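Local coordinates for protein mannitol dehydrogenase (Pseudomonas fluorescens, PDB 1LJ8) that binds NAD and probably catalyses the reversible oxidation of D-mannitol to D-fructose, at residues Y291-I296 with N342-P347; Q263-D268 with D286-Y291. All blocks are in the same frame, centred on the assembly; numbering follows the deposited sequence.

Followed from the N terminus, the chain makes contact 2 first. Segment 263-268, which carries strand 263-266 and belongs to the Rossmann domain, meets the residues leading into helix 289-313, and 17 residues, strand 283-284 among them, lie in the loop so closed. Contact 1 opens where contact 2 ends, at the shared Tyr-291, and closes a longer and mostly helical excursion when the connection between helices 325-339 and 351-362 returns to that same helix. The two are in series, neither nested nor crossed. Pro-290 joins them by packing against Ala-344 and Val-346. Together they tie the start of helix 289-313 to the three-stranded sheet and to a surface loop.

Contact 1. Residues Y291-I296 with N342-P347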
loop_
_atom_site.group_PDB
_atom_site.type_symbol
_atom_site.label_atom_id
_atom_site.label_comp_id
_atom_site.label_asym_id
_atom_site.label_seq_id
_atom_site.Cartn_x
_atom_site.Cartn_y
_atom_site.Cartn_z
ATOM N N TYR A 291 12.594 10.218 3.827
ATOM C CA TYR A 291 11.577 10.550 2.833
ATOM C C TYR A 291 10.371 9.611 2.989
ATOM O O TYR A 291 9.240 10.052 2.952
ATOM C CB TYR A 291 12.139 10.403 1.427
ATOM C CG TYR A 291 13.330 11.304 1.193
ATOM C CD1 TYR A 291 14.599 10.774 0.952
ATOM C CD2 TYR A 291 13.182 12.695 1.247
ATOM C CE1 TYR A 291 15.707 11.630 0.764
ATOM C CE2 TYR A 291 14.259 13.542 1.075
ATOM C CZ TYR A 291 15.522 13.008 0.831
ATOM O OH TYR A 291 16.597 13.879 0.692
ATOM N N GLU A 292 10.624 8.312 3.174
ATOM C CA GLU A 292 9.496 7.375 3.355
ATOM C C GLU A 292 8.828 7.663 4.712
ATOM O O GLU A 292 7.604 7.591 4.835
ATOM C CB GLU A 292 9.971 5.909 3.272
ATOM C CG GLU A 292 8.804 4.859 3.374
ATOM C CD GLU A 292 7.695 4.972 2.280
ATOM O OE1 GLU A 292 6.801 4.075 2.237
ATOM O OE2 GLU A 292 7.690 5.916 1.454
ATOM N N GLU A 293 9.613 7.994 5.743
ATOM C CA GLU A 293 9.007 8.311 7.059
ATOM C C GLU A 293 8.076 9.511 6.909
ATOM O O GLU A 293 6.967 9.544 7.486
ATOM C CB GLU A 293 10.100 8.644 8.105
ATOM C CG GLU A 293 10.822 7.408 8.607
ATOM C CD GLU A 293 12.145 7.717 9.311
ATOM O OE1 GLU A 293 12.407 8.913 9.589
ATOM O OE2 GLU A 293 12.909 6.747 9.572
HETATM N N MSE A 294 8.555 10.500 6.165
HETATM C CA MSE A 294 7.806 11.720 5.881
HETATM C C MSE A 294 6.481 11.463 5.157
HETATM O O MSE A 294 5.404 11.980 5.529
HETATM C CB MSE A 294 8.635 12.654 4.988
HETATM C CG MSE A 294 7.875 13.878 4.548
HETATM SE SE MSE A 294 8.804 14.756 3.005
HETATM C CE MSE A 294 8.289 13.539 1.584
ATOM N N LYS A 295 6.548 10.672 4.099
ATOM C CA LYS A 295 5.331 10.402 3.340
ATOM C C LYS A 295 4.344 9.576 4.147
ATOM O O LYS A 295 3.129 9.837 4.148
ATOM C CB LYS A 295 5.705 9.662 2.060
ATOM C CG LYS A 295 4.458 9.333 1.232
ATOM C CD LYS A 295 4.342 7.889 1.007
ATOM C CE LYS A 295 3.138 7.570 0.102
ATOM N NZ LYS A 295 2.480 6.304 0.596
ATOM N N ILE A 296 4.845 8.555 4.833
ATOM C CA ILE A 296 3.951 7.712 5.635
ATOM C C ILE A 296 3.305 8.552 6.768
ATOM O O ILE A 296 2.089 8.470 7.024
ATOM C CB ILE A 296 4.716 6.528 6.275
ATOM C CG1 ILE A 296 5.222 5.548 5.179
ATOM C CG2 ILE A 296 3.785 5.801 7.268
ATOM C CD1 ILE A 296 4.103 4.808 4.486
ATOM N N ASN A 342 8.071 15.726 14.586
ATOM C CA ASN A 342 8.692 14.418 14.814
ATOM C C ASN A 342 9.581 13.954 13.654
ATOM O O ASN A 342 10.292 12.933 13.772
ATOM C CB ASN A 342 7.615 13.314 14.979
ATOM C CG ASN A 342 6.508 13.676 15.965
ATOM O OD1 ASN A 342 6.655 14.586 16.774
ATOM N ND2 ASN A 342 5.386 12.943 15.894
ATOM N N LEU A 343 9.520 14.662 12.543
ATOM C CA LEU A 343 10.219 14.233 11.326
ATOM C C LEU A 343 11.705 14.494 11.258
ATOM O O LEU A 343 12.175 15.565 11.645
ATOM C CB LEU A 343 9.545 14.878 10.093
ATOM C CG LEU A 343 8.056 14.521 9.949
ATOM C CD1 LEU A 343 7.424 15.258 8.735
ATOM C CD2 LEU A 343 7.948 12.974 9.748
ATOM N N ALA A 344 12.421 13.486 10.764
ATOM C CA ALA A 344 13.857 13.571 10.542
ATOM C C ALA A 344 14.029 14.513 9.365
ATOM O O ALA A 344 13.106 14.743 8.570
ATOM C CB ALA A 344 14.431 12.188 10.225
ATOM N N PRO A 345 15.222 15.091 9.233
ATOM C CA PRO A 345 15.501 16.016 8.140
ATOM C C PRO A 345 15.308 15.340 6.783
ATOM O O PRO A 345 15.614 14.151 6.622
ATOM C CB PRO A 345 16.983 16.387 8.369
ATOM C CG PRO A 345 17.138 16.277 9.876
ATOM C CD PRO A 345 16.354 14.997 10.185
ATOM N N VAL A 346 14.797 16.104 5.829
ATOM C CA VAL A 346 14.585 15.605 4.470
ATOM C C VAL A 346 15.262 16.528 3.461
ATOM O O VAL A 346 14.650 17.442 2.925
ATOM C CB VAL A 346 13.096 15.453 4.132
ATOM C CG1 VAL A 346 12.553 14.143 4.814
ATOM C CG2 VAL A 346 12.290 16.678 4.647
ATOM N N PRO A 347 16.561 16.294 3.199
ATOM C CA PRO A 347 17.284 17.153 2.233
ATOM C C PRO A 347 16.567 17.358 0.894
ATOM O O PRO A 347 16.099 16.400 0.277
ATOM C CB PRO A 347 18.624 16.425 2.065
ATOM C CG PRO A 347 18.864 15.846 3.447
ATOM C CD PRO A 347 17.468 15.289 3.800
HETATM O O HOH W 1 10.982 11.088 10.055
#
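Tyr-291 reaches Val-346 and Pro-347 because its ring carbon CG stands opposite the carbonyl carbon, beside the backbone N (chi1 -60°), which carries the ring along the loop towards Pro-347. Val-346 has its CG1 placed in the same way (chi1 -77°), and this methyl lies 3.9 Å from Tyr-291 CD2. The two side chains run past one another in opposite senses, with Val-346 CB 3.8 Å from Tyr-291 CE2, oblique to the ring. The phenol fixes the far end. Tyr-291 OH donates to Pro-347 O over a short 2.6 Å, in the carbonyl plane and on a lone pair (C=O...donor angle 127°), while Pro-347 CD sits 3.5 Å from Tyr-291 OH. Here the first turns of helix 289-313, in the C-terminal domain, receive an irregular loop that joins two further helices and is held by one direct hydrogen bond, a bridging water and a row of apolar contacts. One turn along that row, selenomethionine Met-294 offers its CB to Val-346 CG1, and its CA lies 4.1 Å from Leu-343 CD2; Leu-351 and Tyr-354 of helix 351-362 also touch the Met-294 side chain. Beside this row a water bridges the two segments, donating to Glu-293 OE1 at 2.6 Å and accepting from Ala-344 N at 2.9 Å. The other carboxylate oxygen, Glu-293 OE2, is hydrogen-bonded to His-194 NE2, so both oxygens have partners, and Ala-344 CB rests near OE1.

Contact 2. Residues Q263-D268 with D286-Y291; sequences QWVLED and DDVTPY
The carboxylate of Glu-267 takes the backbone N-H of Val-288 on the anti lone pair of OE2, away from its other oxygen, with Val-288 N 3.0 Å from Glu-267 OE2 and an N-H...O angle of 160°. The second flat group, the carboxylate of Asp-287, is engaged from two directions: Thr-289 OG1 donates to the syn lone pair of Asp-287 OD1 at 2.6 Å, whereas Thr-289 N comes from above the plane, 47° out of it, and bonds to the same OD1 at 3.0 Å. This is an Asx turn with a capping bond, leading into helix 289-313. An extended Glu-267 side chain, its CG set beside the backbone N (chi1 -72°), spans the distance to the turn before the helix, and its CG and OE2 lie against Val-288 CG1. The other methyl, Val-288 CG2, packs 3.6 Å from Val-265 CG1 and also rests against Val-265 O. Val-265 belongs to the central strand of a three-stranded sheet, so the valine pair seats the helix start on the sheet, joining a strand of the Rossmann domain to a helix of the C-terminal domain. Were an alanine to stand in place of Glu-267, the N-H of Val-288 would probably lose its acceptor and Lys-269 its carboxylate mate. Like charges come close, Glu-267 OE2 being 3.8 Å from Asp-287 OD1. A water donates to Glu-267 OE2 at 2.6 Å and, weakly, to Asp-287 OD1, while Lys-269 forms a salt bridge and Asn-226 a hydrogen bond with Glu-267 OE1; water, lysine and N-H donors probably offset the repulsion and let both acids keep their negative charge.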
loop_
_atom_site.group_PDB
_atom_site.type_symbol
_atom_site.label_atom_id
_atom_site.label_comp_id
_atom_site.label_asym_id
_atom_site.label_seq_id
_atom_site.Cartn_x
_atom_site.Cartn_y
_atom_site.Cartn_z
ATOM N N GLN A 263 5.858 9.344 -8.004
ATOM C CA GLN A 263 7.249 9.493 -7.604
ATOM C C GLN A 263 7.763 8.155 -7.061
ATOM O O GLN A 263 7.005 7.357 -6.524
ATOM C CB GLN A 263 7.363 10.602 -6.515
ATOM C CG GLN A 263 8.804 10.865 -6.085
ATOM C CD GLN A 263 8.924 12.133 -5.220
ATOM O OE1 GLN A 263 7.977 12.506 -4.532
ATOM N NE2 GLN A 263 10.103 12.763 -5.227
ATOM N N TRP A 264 9.059 7.924 -7.224
ATOM C CA TRP A 264 9.678 6.685 -6.716
ATOM C C TRP A 264 11.113 7.080 -6.348
ATOM O O TRP A 264 11.863 7.514 -7.213
ATOM C CB TRP A 264 9.731 5.651 -7.850
ATOM C CG TRP A 264 10.076 4.248 -7.417
ATOM C CD1 TRP A 264 10.377 3.817 -6.159
ATOM C CD2 TRP A 264 10.112 3.097 -8.267
ATOM N NE1 TRP A 264 10.588 2.438 -6.172
ATOM C CE2 TRP A 264 10.433 1.983 -7.456
ATOM C CE3 TRP A 264 9.895 2.898 -9.642
ATOM C CZ2 TRP A 264 10.543 0.682 -7.977
ATOM C CZ3 TRP A 264 10.002 1.599 -10.173
ATOM C CH2 TRP A 264 10.326 0.500 -9.331
ATOM N N VAL A 265 11.458 6.963 -5.072
ATOM C CA VAL A 265 12.831 7.215 -4.670
ATOM C C VAL A 265 13.288 5.859 -4.081
ATOM O O VAL A 265 12.629 5.320 -3.196
ATOM C CB VAL A 265 12.930 8.292 -3.609
ATOM C CG1 VAL A 265 14.461 8.542 -3.362
ATOM C CG2 VAL A 265 12.220 9.579 -4.085
ATOM N N LEU A 266 14.380 5.330 -4.615
ATOM C CA LEU A 266 14.896 4.001 -4.250
ATOM C C LEU A 266 16.330 4.047 -3.762
ATOM O O LEU A 266 17.121 4.881 -4.201
ATOM C CB LEU A 266 14.961 3.086 -5.511
ATOM C CG LEU A 266 14.062 1.935 -5.906
ATOM C CD1 LEU A 266 14.395 1.430 -7.321
ATOM C CD2 LEU A 266 14.175 0.832 -4.878
ATOM N N GLU A 267 16.669 3.091 -2.906
ATOM C CA GLU A 267 18.057 2.914 -2.519
ATOM C C GLU A 267 18.622 1.958 -3.593
ATOM O O GLU A 267 17.984 0.952 -3.938
ATOM C CB GLU A 267 18.155 2.291 -1.132
ATOM C CG GLU A 267 17.741 3.302 -0.067
ATOM C CD GLU A 267 17.675 2.715 1.309
ATOM O OE1 GLU A 267 17.759 1.441 1.470
ATOM O OE2 GLU A 267 17.523 3.546 2.221
ATOM N N ASP A 268 19.784 2.267 -4.149
ATOM C CA ASP A 268 20.345 1.432 -5.210
ATOM C C ASP A 268 21.081 0.220 -4.664
ATOM O O ASP A 268 22.326 0.147 -4.710
ATOM C CB ASP A 268 21.280 2.280 -6.075
ATOM C CG ASP A 268 21.475 1.715 -7.477
ATOM O OD1 ASP A 268 21.026 0.585 -7.779
ATOM O OD2 ASP A 268 22.117 2.412 -8.289
ATOM N N ASP A 286 21.087 7.603 -1.238
ATOM C CA ASP A 286 21.766 6.693 -0.331
ATOM C C ASP A 286 20.888 6.145 0.806
ATOM O O ASP A 286 20.892 4.943 1.079
ATOM C CB ASP A 286 23.011 7.378 0.233
ATOM C CG ASP A 286 24.041 7.676 -0.857
ATOM O OD1 ASP A 286 24.396 6.740 -1.595
ATOM O OD2 ASP A 286 24.497 8.829 -0.965
ATOM N N ASP A 287 20.148 7.033 1.448
ATOM C CA ASP A 287 19.244 6.669 2.539
ATOM C C ASP A 287 17.848 7.292 2.293
ATOM O O ASP A 287 17.635 8.486 2.434
ATOM C CB ASP A 287 19.837 7.152 3.870
ATOM C CG ASP A 287 18.856 7.051 5.020
ATOM O OD1 ASP A 287 17.894 6.233 4.934
ATOM O OD2 ASP A 287 19.058 7.805 6.016
ATOM N N VAL A 288 16.907 6.464 1.865
ATOM C CA VAL A 288 15.597 6.975 1.566
ATOM C C VAL A 288 14.687 7.040 2.801
ATOM O O VAL A 288 13.607 7.608 2.728
ATOM C CB VAL A 288 14.937 6.060 0.450
ATOM C CG1 VAL A 288 14.432 4.808 1.066
ATOM C CG2 VAL A 288 13.793 6.796 -0.273
ATOM N N THR A 289 15.123 6.508 3.950
ATOM C CA THR A 289 14.214 6.454 5.088
ATOM C C THR A 289 13.592 7.762 5.563
ATOM O O THR A 289 12.420 7.778 5.880
ATOM C CB THR A 289 14.794 5.606 6.282
ATOM O OG1 THR A 289 15.999 6.182 6.782
ATOM C CG2 THR A 289 15.134 4.173 5.788
ATOM N N PRO A 290 14.334 8.885 5.597
ATOM C CA PRO A 290 13.575 10.046 6.066
ATOM C C PRO A 290 12.435 10.482 5.125
ATOM O O PRO A 290 11.432 11.035 5.574
ATOM C CB PRO A 290 14.648 11.136 6.249
ATOM C CG PRO A 290 15.764 10.712 5.393
ATOM C CD PRO A 290 15.769 9.192 5.456
ATOM N N TYR A 291 12.594 10.218 3.827
ATOM C CA TYR A 291 11.577 10.550 2.833
ATOM C C TYR A 291 10.371 9.611 2.989
ATOM O O TYR A 291 9.240 10.052 2.952
ATOM C CB TYR A 291 12.139 10.403 1.427
ATOM C CG TYR A 291 13.330 11.304 1.193
ATOM C CD1 TYR A 291 14.599 10.774 0.952
ATOM C CD2 TYR A 291 13.182 12.695 1.247
ATOM C CE1 TYR A 291 15.707 11.630 0.764
ATOM C CE2 TYR A 291 14.259 13.542 1.075
ATOM C CZ TYR A 291 15.522 13.008 0.831
ATOM O OH TYR A 291 16.597 13.879 0.692
HETATM O O HOH W 2 18.557 3.015 4.510
#